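Local coordinates for protein 6-pyruvoyl tetrahydrobiopterin synthase (Plasmodium vivax, PDB 3LX3) that belongs to the 6-pyruvoyl tetrahydropterin synthase family, oligomeric zinc-binding proteins that hold pterin-type ligands in pockets between subunits, at residues N53-R59 against Y161-S167; Q63-I69 against F153-V159. All coordinates share one frame; numbering follows the deposited sequence. Where two conformers were deposited one is given.

Interaction 1 is a buried contact in the main sheet, two neighbouring antiparallel strands zipped together by regular backbone bonds; interaction 2 lies at one end of the same sheet, partly buried, where the loop leaving strand 48-61 meets the end of helix 151-156. Their centres are about 17 Å apart, yet they join: Leu58 touches Val68 and Ile69, and Met162 touches Leu154. Segment 63-69 follows one strand of the pair and 153-159 precedes the other, which nests interaction 2 within the loop closed by interaction 1. In 53-59/161-167 charged groups are confined to one face of the sheet, whereas in 63-69/153-159 one arginine makes the direct hydrogen bonds between the segments, beside a small apolar patch.

Interaction 1: N53-R59 against Y161-S167; sequences NVSLRLR and YMEVTVS
Residues 53-59 and 161-167 run antiparallel as neighbouring strands, their axes 4.7 Å apart at closest approach, with backbone bonds linking the pairs Asn53-Ser167, Ser55-Thr165 and Arg57-Glu163. The bond from Arg57 N to Glu163 O is nearly straight (175° at the hydrogen), while the returning bond from Glu163 N to Arg57 O is more bent. On the face carrying Arg57, the Arg59 guanidinium lies flat over the Tyr161 ring, the planes only 6° apart and Arg59 CZ 3.9 Å from the ring centroid: a cation-pi stack. Tyr161 CG stands anti to the backbone N (chi1 -179°), and the two side chains point the same way, so the Arg59 chain, extended from CG to NE, carries its guanidinium over the face of the ring. Glu22 on strand 20-40 takes the Arg59 NE in a salt bridge. At the edge of the same ring, Tyr161 OH donates to the anti lone pair of Glu163 OE1 over 2.7 Å. The other carboxylate oxygen, Glu163 OE2, forms a salt bridge with Arg57 NE at 3.1 Å; the two side chains lie side by side, and the phenol and the arginine together probably fix the rotation of the carboxylate. The two strands are neighbours inside the antiparallel sheet of the family's fold: strand 20-40 lies beyond 53-59, strand 172-179 beyond 161-167, and helices 71-85 and 134-149 pack across the apolar face. On that face Met162, bent at chi2 and chi3, brings CE to 3.8 Å from Leu56 CD1 and SD to 3.8 Å from Leu58 CB. Further along, Val54 CG2 meets Val166 CG2 at 4.2 Å, and Val54 reaches Val78 and Ile141, one on each helix. On the opposite face Ser55 OG rests against Thr165 CB, and Thr165 OG1 is hydrogen-bonded to Thr175.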
loop_
_atom_site.group_PDB
_atom_site.type_symbol
_atom_site.label_atom_id
_atom_site.label_comp_id
_atom_site.label_asym_id
_atom_site.label_seq_id
_atom_site.Cartn_x
_atom_site.Cartn_y
_atom_site.Cartn_z
ATOM N N ASN A 53 9.832 -6.996 8.917
ATOM C CA ASN A 53 9.257 -5.744 9.376
ATOM C C ASN A 53 8.599 -5.914 10.754
ATOM O O ASN A 53 8.039 -6.963 11.038
ATOM C CB ASN A 53 8.191 -5.316 8.386
ATOM C CG ASN A 53 7.688 -3.957 8.675
ATOM O OD1 ASN A 53 6.610 -3.802 9.262
ATOM N ND2 ASN A 53 8.489 -2.970 8.373
ATOM N N VAL A 54 8.692 -4.883 11.602
ATOM C CA VAL A 54 8.203 -4.905 12.972
ATOM C C VAL A 54 7.266 -3.751 13.150
ATOM O O VAL A 54 7.603 -2.616 12.811
ATOM C CB VAL A 54 9.371 -4.657 13.992
ATOM C CG1 VAL A 54 8.820 -4.472 15.422
ATOM C CG2 VAL A 54 10.336 -5.762 13.942
ATOM N N SER A 55 6.114 -4.033 13.756
ATOM C CA SER A 55 5.275 -2.970 14.288
ATOM C C SER A 55 5.068 -3.147 15.774
ATOM O O SER A 55 5.108 -4.247 16.293
ATOM C CB SER A 55 3.957 -2.871 13.567
ATOM O OG SER A 55 3.178 -4.004 13.809
ATOM N N LEU A 56 4.805 -2.040 16.460
ATOM C CA LEU A 56 4.554 -2.046 17.903
ATOM C C LEU A 56 3.221 -1.381 18.187
ATOM O O LEU A 56 2.951 -0.288 17.680
ATOM C CB LEU A 56 5.669 -1.286 18.641
ATOM C CG LEU A 56 5.463 -0.972 20.117
ATOM C CD1 LEU A 56 5.494 -2.249 20.955
ATOM C CD2 LEU A 56 6.555 0.015 20.575
ATOM N N ARG A 57 2.420 -2.073 19.005
ATOM C CA ARG A 57 1.152 -1.567 19.508
ATOM C C ARG A 57 1.211 -1.583 21.028
ATOM O O ARG A 57 1.756 -2.513 21.636
ATOM C CB ARG A 57 0.026 -2.453 19.007
ATOM C CG ARG A 57 -1.395 -2.115 19.429
ATOM C CD ARG A 57 -2.372 -3.023 18.625
ATOM N NE ARG A 57 -1.889 -3.300 17.252
ATOM C CZ ARG A 57 -2.537 -3.070 16.106
ATOM N NH1 ARG A 57 -3.761 -2.569 16.075
ATOM N NH2 ARG A 57 -1.948 -3.380 14.958
ATOM N N LEU A 58 0.618 -0.573 21.634
ATOM C CA LEU A 58 0.546 -0.543 23.092
ATOM C C LEU A 58 -0.726 0.147 23.529
ATOM O O LEU A 58 -1.382 0.819 22.722
ATOM C CB LEU A 58 1.779 0.115 23.699
ATOM C CG LEU A 58 2.168 1.563 23.326
ATOM C CD1 LEU A 58 1.265 2.584 24.006
ATOM C CD2 LEU A 58 3.617 1.816 23.727
ATOM N N ARG A 59 -1.101 -0.022 24.799
ATOM C CA ARG A 59 -2.289 0.603 25.384
ATOM C C ARG A 59 -1.932 1.252 26.711
ATOM O O ARG A 59 -1.134 0.686 27.509
ATOM C CB ARG A 59 -3.398 -0.420 25.627
ATOM C CG ARG A 59 -3.880 -1.105 24.357
ATOM C CD ARG A 59 -4.748 -2.272 24.627
ATOM N NE ARG A 59 -5.045 -2.995 23.397
ATOM C CZ ARG A 59 -5.329 -4.289 23.344
ATOM N NH1 ARG A 59 -5.358 -5.011 24.456
ATOM N NH2 ARG A 59 -5.590 -4.849 22.178
ATOM N N TYR A 161 0.039 -2.717 28.272
ATOM C CA TYR A 161 -0.011 -3.723 27.221
ATOM C C TYR A 161 0.965 -3.355 26.129
ATOM O O TYR A 161 0.986 -2.206 25.670
ATOM C CB TYR A 161 -1.414 -3.756 26.640
ATOM C CG TYR A 161 -1.648 -4.763 25.543
ATOM C CD1 TYR A 161 -1.965 -6.089 25.844
ATOM C CD2 TYR A 161 -1.594 -4.389 24.221
ATOM C CE1 TYR A 161 -2.200 -7.016 24.803
ATOM C CE2 TYR A 161 -1.824 -5.311 23.183
ATOM C CZ TYR A 161 -2.141 -6.604 23.500
ATOM O OH TYR A 161 -2.354 -7.552 22.528
ATOM N N MET A 162 1.796 -4.339 25.732
ATOM C CA MET A 162 2.800 -4.171 24.681
ATOM C C MET A 162 2.640 -5.338 23.726
ATOM O O MET A 162 2.455 -6.473 24.163
ATOM C CB MET A 162 4.217 -4.199 25.280
ATOM C CG MET A 162 4.508 -2.974 26.152
ATOM S SD MET A 162 4.877 -1.549 25.167
ATOM C CE MET A 162 6.503 -1.997 24.605
ATOM N N GLU A 163 2.670 -5.030 22.433
ATOM C CA GLU A 163 2.414 -6.046 21.399
ATOM C C GLU A 163 3.267 -5.771 20.171
ATOM O O GLU A 163 3.303 -4.660 19.643
ATOM C CB GLU A 163 0.934 -6.021 21.026
ATOM C CG GLU A 163 0.533 -6.909 19.864
ATOM C CD GLU A 163 -0.846 -6.543 19.326
ATOM O OE1 GLU A 163 -1.834 -6.815 20.034
ATOM O OE2 GLU A 163 -0.910 -6.064 18.190
ATOM N N VAL A 164 3.988 -6.793 19.728
ATOM C CA VAL A 164 4.807 -6.739 18.540
ATOM C C VAL A 164 4.267 -7.654 17.450
ATOM O O VAL A 164 3.860 -8.793 17.720
ATOM C CB VAL A 164 6.272 -7.161 18.893
ATOM C CG1 VAL A 164 7.070 -7.636 17.723
ATOM C CG2 VAL A 164 6.980 -6.000 19.654
ATOM N N THR A 165 4.267 -7.133 16.221
ATOM C CA THR A 165 3.992 -7.905 15.015
ATOM C C THR A 165 5.271 -7.927 14.204
ATOM O O THR A 165 5.848 -6.894 13.919
ATOM C CB THR A 165 2.825 -7.316 14.209
ATOM O OG1 THR A 165 1.649 -7.318 15.045
ATOM C CG2 THR A 165 2.592 -8.145 12.956
ATOM N N VAL A 166 5.714 -9.129 13.839
ATOM C CA VAL A 166 6.861 -9.319 12.925
ATOM C C VAL A 166 6.344 -10.024 11.684
ATOM O O VAL A 166 5.560 -10.983 11.730
ATOM C CB VAL A 166 7.964 -10.155 13.584
ATOM C CG1 VAL A 166 9.079 -10.477 12.531
ATOM C CG2 VAL A 166 8.543 -9.452 14.800
ATOM N N SER A 167 6.788 -9.543 10.530
ATOM C CA SER A 167 6.531 -10.263 9.276
ATOM C C SER A 167 7.816 -10.659 8.584
ATOM O O SER A 167 8.743 -9.851 8.544
ATOM C CB SER A 167 5.678 -9.409 8.390
ATOM O OG SER A 167 6.283 -8.239 7.960
#

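Interaction 2: Q63-I69 against F153-V159; sequences QGDGYVI and FLKTRSV. With XTN (2-amino-1,5-dihydropteridine-4,6-dione), chain C.
Segment 63-69 is a loop that opens with a type I turn from Gln63 to Gly66, and it meets the end of helix 151-156, where Ser158 leaves the helix with positive phi in a Schellman motif; the backbones come nearest at Ile69 and Arg157, CA to CA 6.1 Å. Arg157 folds back at chi2 and chi3 to set its guanidinium edge against the loop. NH1 and NH2 grip the Asp65 carboxylate end-on, with Arg157 NH2 to Asp65 OD1 at 2.9 Å on the syn lone pair, while Arg157 NE donates to Val68 O, also 2.9 Å away and within 1° of the guanidinium plane. A weak bond from NH2 to Tyr67 O adds to this. Asp65 OD1 also accepts from Tyr67 N, closing an Asx turn that helps hold the carboxylate in place. Gln63 passes over one face of the guanidinium, its CG 3.4 Å from Arg157 NH2; a water links Gln63 OE1 to Thr156 O, and Gln63 NE2 is hydrogen-bonded to Asn61 O. On the apolar side Ile69 CD1 sits 3.7 Å from Phe153 CE2 and 4.0 Å from Leu154 CD2. Across the loop from Arg157, the Tyr67 ring covers one face of 2-amino-1,5-dihydropteridine-4,6-dione, with Tyr67 CD1 3.3 Å from ligand C2, and ligand N2 donates to Ile69 O at 2.8 Å. Thr134 and Glu135 of the second subunit also hydrogen-bond the ligand, so this loop forms one wall of a pterin-type pocket at a subunit interface.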
loop_
_atom_site.group_PDB
_atom_site.type_symbol
_atom_site.label_atom_id
_atom_site.label_comp_id
_atom_site.label_asym_id
_atom_site.label_seq_id
_atom_site.Cartn_x
_atom_site.Cartn_y
_atom_site.Cartn_z
ATOM N N GLN A 63 -2.181 10.734 29.063
ATOM C CA GLN A 63 -1.627 11.501 30.186
ATOM C C GLN A 63 -1.939 12.993 30.057
ATOM O O GLN A 63 -2.503 13.438 29.048
ATOM C CB GLN A 63 -0.123 11.286 30.255
ATOM C CG GLN A 63 0.246 9.829 30.436
ATOM C CD GLN A 63 -0.310 9.259 31.737
ATOM O OE1 GLN A 63 0.096 9.663 32.826
ATOM N NE2 GLN A 63 -1.305 8.403 31.625
ATOM N N GLY A 64 -1.585 13.748 31.091
ATOM C CA GLY A 64 -1.876 15.178 31.120
ATOM C C GLY A 64 -1.219 15.975 30.003
ATOM O O GLY A 64 -1.642 17.101 29.702
ATOM N N ASP A 65 -0.143 15.428 29.425
ATOM C CA ASP A 65 0.544 16.094 28.326
ATOM C C ASP A 65 -0.094 15.843 26.937
ATOM O O ASP A 65 0.305 16.448 25.943
ATOM C CB ASP A 65 2.058 15.807 28.286
ATOM C CG ASP A 65 2.411 14.355 28.138
ATOM O OD1 ASP A 65 1.532 13.542 27.814
ATOM O OD2 ASP A 65 3.617 14.027 28.344
ATOM N N GLY A 66 -1.146 15.020 26.909
ATOM C CA GLY A 66 -1.872 14.707 25.686
ATOM C C GLY A 66 -1.509 13.421 24.948
ATOM O O GLY A 66 -2.141 13.067 23.968
ATOM N N TYR A 67 -0.482 12.747 25.451
ATOM C CA TYR A 67 -0.013 11.495 24.901
ATOM C C TYR A 67 -0.204 10.332 25.853
ATOM O O TYR A 67 -0.138 10.534 27.073
ATOM C CB TYR A 67 1.502 11.553 24.664
ATOM C CG TYR A 67 2.047 12.593 23.687
ATOM C CD1 TYR A 67 1.269 13.227 22.734
ATOM C CD2 TYR A 67 3.382 12.957 23.785
ATOM C CE1 TYR A 67 1.829 14.151 21.869
ATOM C CE2 TYR A 67 3.946 13.867 22.916
ATOM C CZ TYR A 67 3.175 14.445 21.964
ATOM O OH TYR A 67 3.765 15.341 21.109
ATOM N N VAL A 68 -0.387 9.120 25.313
ATOM C CA VAL A 68 -0.151 7.932 26.143
ATOM C C VAL A 68 1.349 7.907 26.469
ATOM O O VAL A 68 1.757 7.898 27.645
ATOM C CB VAL A 68 -0.613 6.631 25.521
ATOM C CG1 VAL A 68 -0.255 5.462 26.498
ATOM C CG2 VAL A 68 -2.142 6.689 25.292
ATOM N N ILE A 69 2.142 7.920 25.412
ATOM C CA ILE A 69 3.616 7.938 25.460
ATOM C C ILE A 69 4.020 8.521 24.091
ATOM O O ILE A 69 3.336 8.311 23.071
ATOM C CB ILE A 69 4.196 6.553 25.786
ATOM C CG1 ILE A 69 5.721 6.574 25.815
ATOM C CG2 ILE A 69 3.695 5.531 24.797
ATOM C CD1 ILE A 69 6.294 5.260 26.355
ATOM N N PHE A 153 9.682 3.007 33.095
ATOM C CA PHE A 153 9.237 4.169 32.331
ATOM C C PHE A 153 7.876 3.915 31.706
ATOM O O PHE A 153 6.994 4.790 31.757
ATOM C CB PHE A 153 10.240 4.570 31.247
ATOM C CG PHE A 153 9.775 5.730 30.395
ATOM C CD1 PHE A 153 9.529 6.974 30.960
ATOM C CD2 PHE A 153 9.565 5.566 29.037
ATOM C CE1 PHE A 153 9.096 8.040 30.182
ATOM C CE2 PHE A 153 9.125 6.605 28.262
ATOM C CZ PHE A 153 8.881 7.845 28.833
ATOM N N LEU A 154 7.680 2.724 31.132
ATOM C CA LEU A 154 6.368 2.388 30.561
ATOM C C LEU A 154 5.282 2.509 31.643
ATOM O O LEU A 154 4.191 3.050 31.394
ATOM C CB LEU A 154 6.372 0.991 29.924
ATOM C CG LEU A 154 7.140 0.874 28.597
ATOM C CD1 LEU A 154 7.550 -0.559 28.278
ATOM C CD2 LEU A 154 6.290 1.393 27.480
ATOM N N LYS A 155 5.568 2.022 32.823
ATOM C CA LYS A 155 4.586 2.111 33.887
ATOM C C LYS A 155 4.314 3.548 34.364
ATOM O O LYS A 155 3.167 3.878 34.705
ATOM C CB LYS A 155 4.934 1.149 35.016
ATOM C CG LYS A 155 4.837 -0.310 34.527
ATOM C CD LYS A 155 4.839 -1.357 35.627
ATOM C CE LYS A 155 3.539 -1.368 36.426
ATOM N NZ LYS A 155 2.315 -1.750 35.673
ATOM N N THR A 156 5.327 4.418 34.349
ATOM C CA THR A 156 5.095 5.843 34.655
ATOM C C THR A 156 4.103 6.481 33.685
ATOM O O THR A 156 3.399 7.442 34.022
ATOM C CB THR A 156 6.407 6.723 34.692
ATOM O OG1 THR A 156 6.956 6.937 33.373
ATOM C CG2 THR A 156 7.440 6.154 35.634
ATOM N N ARG A 157 4.092 5.984 32.450
ATOM C CA ARG A 157 3.184 6.496 31.406
ATOM C C ARG A 157 1.804 5.824 31.383
ATOM O O ARG A 157 0.957 6.169 30.594
ATOM C CB ARG A 157 3.832 6.350 30.025
ATOM C CG ARG A 157 5.113 7.184 29.851
ATOM C CD ARG A 157 4.884 8.696 30.003
ATOM N NE ARG A 157 3.833 9.198 29.139
ATOM C CZ ARG A 157 3.588 10.503 28.937
ATOM N NH1 ARG A 157 4.356 11.448 29.497
ATOM N NH2 ARG A 157 2.607 10.871 28.161
ATOM N N SER A 158 1.611 4.856 32.285
ATOM C CA SER A 158 0.364 4.082 32.435
ATOM C C SER A 158 0.201 2.944 31.432
ATOM O O SER A 158 -0.869 2.346 31.336
ATOM C CB SER A 158 -0.895 4.940 32.462
ATOM O OG SER A 158 -1.354 5.307 31.206
ATOM N N VAL A 159 1.248 2.639 30.673
ATOM C CA VAL A 159 1.165 1.592 29.669
ATOM C C VAL A 159 0.961 0.253 30.371
ATOM O O VAL A 159 1.678 -0.056 31.310
ATOM C CB VAL A 159 2.414 1.561 28.780
ATOM C CG1 VAL A 159 2.374 0.360 27.797
ATOM C CG2 VAL A 159 2.488 2.857 27.973
HETATM N N1 XTN C . 3.156 11.181 20.379
HETATM C C2 XTN C . 1.876 10.818 20.599
HETATM N N2 XTN C . 1.579 9.837 21.472
HETATM N N3 XTN C . 0.813 11.505 19.960
HETATM C C4 XTN C . 1.037 12.478 19.061
HETATM O O4 XTN C . 0.055 13.020 18.498
HETATM N N5 XTN C . 2.703 13.789 17.934
HETATM C C6 XTN C . 4.012 14.124 17.736
HETATM O O6 XTN C . 4.295 15.021 16.937
HETATM C C7 XTN C . 5.039 13.451 18.467
HETATM N N8 XTN C . 4.686 12.489 19.321
HETATM C C4A XTN C . 2.375 12.803 18.821
HETATM C C8A XTN C . 3.405 12.150 19.495
HETATM O O HOH W 1 2.934 10.346 32.679
HETATM O O HOH W 2 0.264 8.017 35.005
#